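PDB 4RFA: Lmo0740 protein from Listeria monocytogenes, which probably acts as a transcription regulator of the Crp family, pairing a cyclic nucleotide-binding-type domain with a DNA-binding domain. Local coordinates for residues L12-V15 with L16-K20; P23-Y26 with K27-K31; D123-D126 with F127-T130; E159-A162 with V163-T167. All blocks are in the same frame, centred on the assembly; numbering follows the deposited sequence.

Overall arrangement
Interactions 1, 2 and 3 gather on one part of the N-terminal, cyclic nucleotide-binding-type domain, while interaction 4 lies apart on helix 150-165. Interaction 1 is in the middle of the group, its centre about 12 Å from the centres of both 2 and 3. It meets interaction 2 where Leu19 C comes 3.4 Å from Tyr25 CD1, and interaction 3 where Leu12 CB comes 3.7 Å from Phe127 CZ and Val15 also packs on Phe127. Interactions 3 and 4, on successive helices, have centres about 23 Å apart and nearest atoms about 12 Å apart. Interactions 2 and 4 lie on opposite sides of the chain's centre, about 33 Å between centres.

Interaction 1 (L12-V15 with L16-K20); sequences LDTV and LGYLK
With CG of Leu12 trans to its backbone N (chi1 180°) and CG of Leu16 folded back beside its own N (chi1 -70°), the two side chains converge across one helical turn. They cross at a slant, and methyl CD1 of Leu12 ends 4.0 Å from CG of Leu16. The same torsion sets Leu16 CG 3.1 Å from Leu12 O, so the leucine branch leans against the carbonyl that receives its amide. That amide bond, Leu16 N to Leu12 O, measures 2.9 Å. Val15 and Leu19 repeat the spacing in another manner: they run side by side in the same direction, with Val15 CG1 4.2 Å from Leu19 CG. All of this belongs to helix 11-20, the N-terminal helix of the domain, whose i to i+4 amide bonds fix the spacing of the side chains. Among them, Leu19 N reaches Val15 O at 2.8 Å, and Gly17 N reaches Asp13 O at 3.0 Å. Leu12 packs on Phe52 and Val54 of strand 49-55, joining the helix to the four-stranded sheet of the domain. On a different side, Thr14 lies alongside Tyr18, its methyl CG2 4.2 Å from ring atom CE2, while Tyr18 N bonds to Thr14 O. The threonine hydroxyl is turned the other way, hydrogen-bonded to the carbonyl of Glu10 one turn earlier. The Tyr18 side chain, for its part, touches Lys121 and Pro122 in the connection between helices 111-120 and 126-143.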
# COMPACT_ATOMS: atom_id res chain seq x y z
N LEU A 12 -1.68 -19.95 -8.13
CA LEU A 12 -3.02 -19.99 -7.51
C LEU A 12 -3.79 -21.26 -7.91
O LEU A 12 -4.65 -21.73 -7.16
CB LEU A 12 -3.83 -18.71 -7.84
CG LEU A 12 -5.27 -18.50 -7.30
CD1 LEU A 12 -5.47 -18.80 -5.83
CD2 LEU A 12 -5.77 -17.09 -7.58
N ASP A 13 -3.46 -21.83 -9.07
CA ASP A 13 -4.03 -23.12 -9.48
C ASP A 13 -3.57 -24.25 -8.58
O ASP A 13 -4.36 -25.10 -8.19
CB ASP A 13 -3.65 -23.44 -10.92
CG ASP A 13 -4.49 -22.71 -11.92
OD1 ASP A 13 -4.29 -21.48 -12.09
OD2 ASP A 13 -5.35 -23.37 -12.55
N THR A 14 -2.29 -24.28 -8.27
CA THR A 14 -1.76 -25.30 -7.37
C THR A 14 -2.40 -25.14 -6.00
O THR A 14 -2.77 -26.13 -5.35
CB THR A 14 -0.24 -25.19 -7.26
OG1 THR A 14 0.31 -24.85 -8.55
CG2 THR A 14 0.38 -26.49 -6.76
N VAL A 15 -2.54 -23.89 -5.55
CA VAL A 15 -3.17 -23.58 -4.27
C VAL A 15 -4.63 -24.05 -4.21
O VAL A 15 -5.03 -24.71 -3.26
CB VAL A 15 -3.16 -22.07 -3.96
CG1 VAL A 15 -4.01 -21.79 -2.73
CG2 VAL A 15 -1.73 -21.54 -3.78
N LEU A 16 -5.41 -23.68 -5.22
CA LEU A 16 -6.81 -24.11 -5.31
C LEU A 16 -6.94 -25.62 -5.29
O LEU A 16 -7.78 -26.17 -4.57
CB LEU A 16 -7.45 -23.58 -6.59
CG LEU A 16 -7.65 -22.07 -6.57
CD1 LEU A 16 -8.00 -21.60 -7.97
CD2 LEU A 16 -8.69 -21.64 -5.55
N GLY A 17 -6.08 -26.27 -6.06
CA GLY A 17 -5.94 -27.72 -6.01
C GLY A 17 -5.53 -28.25 -4.64
O GLY A 17 -5.99 -29.29 -4.22
N TYR A 18 -4.65 -27.54 -3.94
CA TYR A 18 -4.31 -27.92 -2.57
C TYR A 18 -5.55 -27.83 -1.67
O TYR A 18 -5.81 -28.75 -0.85
CB TYR A 18 -3.18 -27.06 -2.00
CG TYR A 18 -1.83 -27.73 -2.03
CD1 TYR A 18 -1.59 -28.87 -1.27
CD2 TYR A 18 -0.78 -27.21 -2.80
CE1 TYR A 18 -0.34 -29.49 -1.27
CE2 TYR A 18 0.47 -27.82 -2.80
CZ TYR A 18 0.68 -28.96 -2.03
OH TYR A 18 1.91 -29.59 -2.02
N LEU A 19 -6.32 -26.76 -1.88
CA LEU A 19 -7.49 -26.50 -1.06
C LEU A 19 -8.47 -27.67 -1.11
O LEU A 19 -8.98 -28.09 -0.08
CB LEU A 19 -8.17 -25.17 -1.43
CG LEU A 19 -7.29 -23.89 -1.27
CD1 LEU A 19 -8.09 -22.61 -1.22
CD2 LEU A 19 -6.44 -23.97 -0.03
N LYS A 20 -8.66 -28.24 -2.30
CA LYS A 20 -9.66 -29.30 -2.55
C LYS A 20 -9.36 -30.62 -1.87
O LYS A 20 -10.27 -31.42 -1.67
CB LYS A 20 -9.83 -29.55 -4.05
CG LYS A 20 -10.47 -28.38 -4.79
CD LYS A 20 -10.46 -28.60 -6.31
CE LYS A 20 -11.01 -27.41 -7.09
NZ LYS A 20 -11.30 -27.76 -8.51

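Interaction 2 (P23-Y26 with K27-K31); sequences PDYY and KYVTK
Tyr25 packs on Val29, and its side chain can be followed outward from CB. CB itself leads away from 27-31, but CG is trans to the backbone N (chi1 176°), beside the carbonyl carbon, and this carries the ring back over the valine. CD1 is the first ring atom to meet it, 3.6 Å from Val29 CG2. Next, CE1 approaches the same methyl at 3.5 Å. At CZ the partner changes to the other branch, Val29 CG1, at 3.6 Å, and the tip atom OH stays with CG1 at 3.5 Å. Between these two branches Val29 CB stands over one ring face as a CH-pi contact, 3.9 Å from the centroid and 23° off the normal. Tyr26 CE1 meets the ring of Tyr25 at its edge, in the ring plane. The packing spans the passage from the short helix 25-28 to strand 29-35, the edge strand of the antiparallel sheet that pairs with 103-110; Val29 is the first residue to leave helical angles and enters the extended chain. The backbone bonds reflect that passage: Tyr28 N reaches Tyr25 O at 3.1 Å from above the carbonyl plane, and weak bonds run from Tyr28 N to Asp24 O and from Val29 N to Tyr25 O. Asp24 lies beside Tyr28, its CB 3.5 Å from Tyr28 CE2 and its carboxylate steeply turned (83°) against the ring. Lys27 CG sits over the middle of one face of that ring, which also stacks with Phe113.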
# COMPACT_ATOMS: atom_id res chain seq x y z
N PRO A 23 -11.21 -32.05 3.59
CA PRO A 23 -12.63 -32.39 3.67
C PRO A 23 -13.54 -31.19 3.84
O PRO A 23 -14.64 -31.22 3.37
CB PRO A 23 -12.71 -33.29 4.91
CG PRO A 23 -11.34 -33.86 5.07
CD PRO A 23 -10.41 -32.78 4.60
N ASP A 24 -13.05 -30.12 4.49
CA ASP A 24 -13.87 -28.90 4.71
C ASP A 24 -13.83 -27.86 3.56
O ASP A 24 -14.17 -26.69 3.77
CB ASP A 24 -13.48 -28.29 6.05
CG ASP A 24 -13.82 -29.19 7.24
OD1 ASP A 24 -14.73 -30.03 7.13
OD2 ASP A 24 -13.16 -29.05 8.29
N TYR A 25 -13.41 -28.28 2.37
CA TYR A 25 -13.26 -27.37 1.22
C TYR A 25 -14.52 -26.57 0.86
O TYR A 25 -14.47 -25.34 0.79
CB TYR A 25 -12.79 -28.15 -0.02
CG TYR A 25 -12.71 -27.28 -1.24
CD1 TYR A 25 -11.61 -26.42 -1.45
CD2 TYR A 25 -13.74 -27.28 -2.19
CE1 TYR A 25 -11.55 -25.62 -2.56
CE2 TYR A 25 -13.69 -26.47 -3.31
CZ TYR A 25 -12.60 -25.64 -3.50
OH TYR A 25 -12.54 -24.85 -4.62
N TYR A 26 -15.64 -27.25 0.60
CA TYR A 26 -16.85 -26.55 0.12
C TYR A 26 -17.45 -25.65 1.20
O TYR A 26 -18.15 -24.70 0.94
CB TYR A 26 -17.90 -27.59 -0.33
CG TYR A 26 -17.58 -28.19 -1.68
CD1 TYR A 26 -17.40 -27.36 -2.79
CD2 TYR A 26 -17.46 -29.56 -1.84
CE1 TYR A 26 -17.09 -27.88 -4.02
CE2 TYR A 26 -17.17 -30.10 -3.09
CZ TYR A 26 -16.98 -29.26 -4.17
OH TYR A 26 -16.69 -29.78 -5.42
N LYS A 27 -17.17 -26.02 2.44
CA LYS A 27 -17.54 -25.28 3.61
C LYS A 27 -16.80 -23.94 3.70
O LYS A 27 -17.37 -22.96 4.13
CB LYS A 27 -17.22 -26.14 4.83
CG LYS A 27 -17.29 -25.47 6.18
CD LYS A 27 -17.31 -26.56 7.23
CE LYS A 27 -17.25 -26.01 8.63
NZ LYS A 27 -17.24 -27.15 9.59
N TYR A 28 -15.55 -23.90 3.28
CA TYR A 28 -14.77 -22.69 3.43
C TYR A 28 -14.44 -21.93 2.13
O TYR A 28 -13.84 -20.85 2.18
CB TYR A 28 -13.47 -23.04 4.17
CG TYR A 28 -13.66 -23.50 5.60
CD1 TYR A 28 -14.40 -22.75 6.50
CD2 TYR A 28 -13.08 -24.69 6.07
CE1 TYR A 28 -14.58 -23.15 7.81
CE2 TYR A 28 -13.23 -25.09 7.39
CZ TYR A 28 -13.99 -24.31 8.25
OH TYR A 28 -14.19 -24.68 9.56
N VAL A 29 -14.77 -22.50 0.98
CA VAL A 29 -14.30 -21.94 -0.28
C VAL A 29 -15.50 -21.82 -1.18
O VAL A 29 -16.18 -22.78 -1.42
CB VAL A 29 -13.29 -22.83 -1.00
CG1 VAL A 29 -12.93 -22.21 -2.33
CG2 VAL A 29 -12.07 -23.11 -0.13
N THR A 30 -15.71 -20.64 -1.72
CA THR A 30 -16.95 -20.32 -2.40
C THR A 30 -16.57 -19.46 -3.60
O THR A 30 -15.62 -18.74 -3.51
CB THR A 30 -17.85 -19.55 -1.41
OG1 THR A 30 -18.76 -20.47 -0.80
CG2 THR A 30 -18.61 -18.46 -2.03
N LYS A 31 -17.32 -19.54 -4.69
CA LYS A 31 -17.03 -18.82 -5.92
C LYS A 31 -18.11 -17.79 -6.18
O LYS A 31 -19.29 -18.04 -5.90
CB LYS A 31 -17.06 -19.83 -7.06
CG LYS A 31 -16.52 -19.34 -8.37
CD LYS A 31 -16.36 -20.50 -9.34
CE LYS A 31 -17.69 -21.00 -9.87
NZ LYS A 31 -18.39 -19.97 -10.68

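Interaction 3 (D123-D126 with F127-T130); sequences DVND and FLLT
Asp126 O can accept two bonds from Thr130: the amide N and the hydroxyl OG1 each come to 2.8 Å from this oxygen, and they arrive from opposite faces of the carbonyl plane. One residue earlier, Leu129 N meets Asn125 O at 3.0 Å, and a weak bond from Leu128 N shares the same acceptor. The Asn125 side chain makes no capping bond; its OD1 instead rests 3.4 Å from Leu128 CB and is buried without a polar partner. Asp123 OD1 lies 3.6 Å from Phe127 CB; the acid meets CB rather than the ring, their planes 75° apart. OD2 of this acid is likewise buried without a polar partner.

Farther out, Val124 centres an inverse gamma turn that leads the chain into the helix, and the Phe127 ring meets Phe52. Thr130 OG1 is also hydrogen-bonded to Phe87 O of the second subunit; its single proton is presumably shared in time between that carbonyl and Asp126 O. Leu129 packs on the same Phe87, and Asn125 on Leu115 of that subunit. Asn125 stands at the N-cap of helix 126-143, and these intersubunit contacts are consistent with the long dimerisation helix of Crp-family regulators.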
# COMPACT_ATOMS: atom_id res chain seq x y z
N ASP A 123 3.67 -25.13 -0.67
CA ASP A 123 3.69 -23.84 -1.36
C ASP A 123 3.60 -22.80 -0.25
O ASP A 123 2.71 -21.93 -0.22
CB ASP A 123 2.49 -23.74 -2.28
CG ASP A 123 2.30 -22.36 -2.82
OD1 ASP A 123 3.15 -21.47 -2.56
OD2 ASP A 123 1.27 -22.16 -3.49
N VAL A 124 4.58 -22.88 0.64
CA VAL A 124 4.39 -22.55 2.04
C VAL A 124 4.16 -21.07 2.27
O VAL A 124 5.09 -20.32 2.53
CB VAL A 124 5.56 -23.06 2.94
CG1 VAL A 124 6.88 -22.35 2.62
CG2 VAL A 124 5.20 -22.92 4.42
N ASN A 125 2.90 -20.66 2.16
CA ASN A 125 2.49 -19.32 2.55
C ASN A 125 3.17 -18.30 1.65
O ASN A 125 2.69 -17.17 1.52
CB ASN A 125 2.87 -19.08 4.02
CG ASN A 125 2.13 -17.91 4.64
OD1 ASN A 125 1.16 -17.40 4.09
ND2 ASN A 125 2.60 -17.49 5.82
N ASP A 126 4.29 -18.70 1.04
CA ASP A 126 5.00 -17.88 0.10
C ASP A 126 4.02 -17.26 -0.81
O ASP A 126 4.17 -16.09 -1.16
CB ASP A 126 6.02 -18.66 -0.73
CG ASP A 126 7.18 -19.08 0.10
OD1 ASP A 126 7.34 -18.53 1.21
OD2 ASP A 126 7.98 -19.93 -0.36
N PHE A 127 3.01 -18.06 -1.19
CA PHE A 127 1.98 -17.59 -2.06
C PHE A 127 1.24 -16.37 -1.51
O PHE A 127 0.97 -15.45 -2.23
CB PHE A 127 0.95 -18.66 -2.38
CG PHE A 127 -0.07 -18.17 -3.33
CD1 PHE A 127 0.27 -17.93 -4.63
CD2 PHE A 127 -1.34 -17.83 -2.89
CE1 PHE A 127 -0.65 -17.41 -5.52
CE2 PHE A 127 -2.26 -17.30 -3.77
CZ PHE A 127 -1.91 -17.07 -5.09
N LEU A 128 0.86 -16.41 -0.24
CA LEU A 128 0.10 -15.31 0.32
C LEU A 128 0.97 -14.03 0.51
O LEU A 128 0.56 -12.93 0.13
CB LEU A 128 -0.54 -15.75 1.63
CG LEU A 128 -1.31 -14.69 2.42
CD1 LEU A 128 -2.35 -14.00 1.55
CD2 LEU A 128 -1.96 -15.31 3.63
N LEU A 129 2.15 -14.23 1.07
CA LEU A 129 3.16 -13.19 1.26
C LEU A 129 3.55 -12.53 -0.03
O LEU A 129 3.65 -11.32 -0.09
CB LEU A 129 4.43 -13.81 1.85
CG LEU A 129 4.37 -14.18 3.32
CD1 LEU A 129 5.75 -14.66 3.73
CD2 LEU A 129 3.92 -12.99 4.17
N THR A 130 3.76 -13.34 -1.06
CA THR A 130 4.10 -12.84 -2.38
C THR A 130 3.00 -12.04 -2.99
O THR A 130 3.27 -11.01 -3.57
CB THR A 130 4.51 -13.98 -3.33
OG1 THR A 130 5.74 -14.54 -2.85
CG2 THR A 130 4.71 -13.48 -4.76

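Interaction 4 (E159-A162 with V163-T167); sequences ENLA and VEMGT
Leu161 and selenomethionine Met165 form the tight side of this helical turn, lying side by side and pointing the same way. Methyl CD2 of Leu161 is 3.8 Å from Met165 CE and 4.0 Å from its SE, the Met165 chain being bent at chi3 (-106°) to lay its end along the leucine. Both pack on Phe75 of strand 72-76, and the backbone draws them together through Met165 N to Leu161 O at 2.7 Å. The next bond, Gly166 N to Ala162 O at 3.2 Å, comes from well above the carbonyl plane (45° out of it).

Water enters at Glu164 and Asn160 O. Glu164 brings CG to 3.4 Å from Asn160 O, its chain running on extended to the carboxylate, and a water donates to its OE2 at 2.7 Å and more weakly to Asn160 O. OE2 also has a salt bridge to Arg138 of helix 126-143, so solvent is not its sole partner. Other parts of the assembly meet the remaining side chains: exposed Val163 touches Tyr90 of the second subunit, and Asn160 ND2 bonds to Tyr189 OH, on helix 183-189. That helix and 194-206 probably form the helix-turn-helix of the Crp-type DNA-binding domain, which helix 150-165 would open.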
# COMPACT_ATOMS: atom_id res chain seq x y z
N GLU A 159 2.73 3.56 -17.81
CA GLU A 159 3.76 2.60 -17.48
C GLU A 159 3.35 1.58 -16.42
O GLU A 159 3.74 0.40 -16.53
CB GLU A 159 5.09 3.30 -17.08
CG GLU A 159 6.04 2.41 -16.32
CD GLU A 159 7.28 3.13 -15.78
OE1 GLU A 159 7.96 3.85 -16.53
OE2 GLU A 159 7.58 2.93 -14.58
N ASN A 160 2.68 2.03 -15.36
CA ASN A 160 2.22 1.16 -14.30
C ASN A 160 1.27 0.13 -14.93
O ASN A 160 1.29 -1.06 -14.63
CB ASN A 160 1.36 1.90 -13.24
CG ASN A 160 2.14 2.87 -12.30
OD1 ASN A 160 3.36 2.85 -12.17
ND2 ASN A 160 1.38 3.68 -11.57
N LEU A 161 0.35 0.62 -15.74
CA LEU A 161 -0.60 -0.32 -16.39
C LEU A 161 0.09 -1.29 -17.36
O LEU A 161 -0.25 -2.47 -17.44
CB LEU A 161 -1.64 0.47 -17.12
CG LEU A 161 -2.50 1.30 -16.17
CD1 LEU A 161 -3.42 2.21 -16.94
CD2 LEU A 161 -3.34 0.43 -15.25
N ALA A 162 1.10 -0.82 -18.09
CA ALA A 162 1.81 -1.72 -19.02
C ALA A 162 2.45 -2.83 -18.24
O ALA A 162 2.40 -3.99 -18.60
CB ALA A 162 2.85 -0.98 -19.82
N VAL A 163 3.03 -2.48 -17.11
CA VAL A 163 3.57 -3.50 -16.25
C VAL A 163 2.45 -4.40 -15.71
O VAL A 163 2.60 -5.62 -15.68
CB VAL A 163 4.37 -2.89 -15.09
CG1 VAL A 163 4.77 -3.98 -14.08
CG2 VAL A 163 5.61 -2.20 -15.63
N GLU A 164 1.34 -3.83 -15.28
CA GLU A 164 0.34 -4.63 -14.62
C GLU A 164 -0.46 -5.52 -15.51
O GLU A 164 -0.79 -6.60 -15.15
CB GLU A 164 -0.65 -3.73 -13.93
CG GLU A 164 -0.25 -3.30 -12.56
CD GLU A 164 -1.12 -2.21 -12.03
OE1 GLU A 164 -2.18 -1.95 -12.58
OE2 GLU A 164 -0.73 -1.61 -11.04
N MSE A 165 -0.79 -5.04 -16.68
CA MSE A 165 -1.92 -5.47 -17.39
C MSE A 165 -1.71 -5.42 -18.84
O MSE A 165 -2.66 -5.57 -19.60
CB MSE A 165 -2.72 -4.24 -17.12
CG MSE A 165 -4.17 -4.48 -16.89
SE MSE A 165 -5.01 -2.76 -16.88
CE MSE A 165 -5.24 -2.81 -14.96
N GLY A 166 -0.50 -5.15 -19.26
CA GLY A 166 -0.25 -4.97 -20.67
C GLY A 166 0.14 -6.26 -21.33
O GLY A 166 0.70 -7.13 -20.71
N THR A 167 -0.14 -6.37 -22.61
CA THR A 167 0.24 -7.57 -23.34
C THR A 167 1.06 -7.28 -24.60
O THR A 167 0.60 -6.62 -25.51
CB THR A 167 -0.97 -8.43 -23.65
OG1 THR A 167 -2.12 -7.61 -23.80
CG2 THR A 167 -1.22 -9.36 -22.52
O HOH W 1 1.96 -1.48 -11.39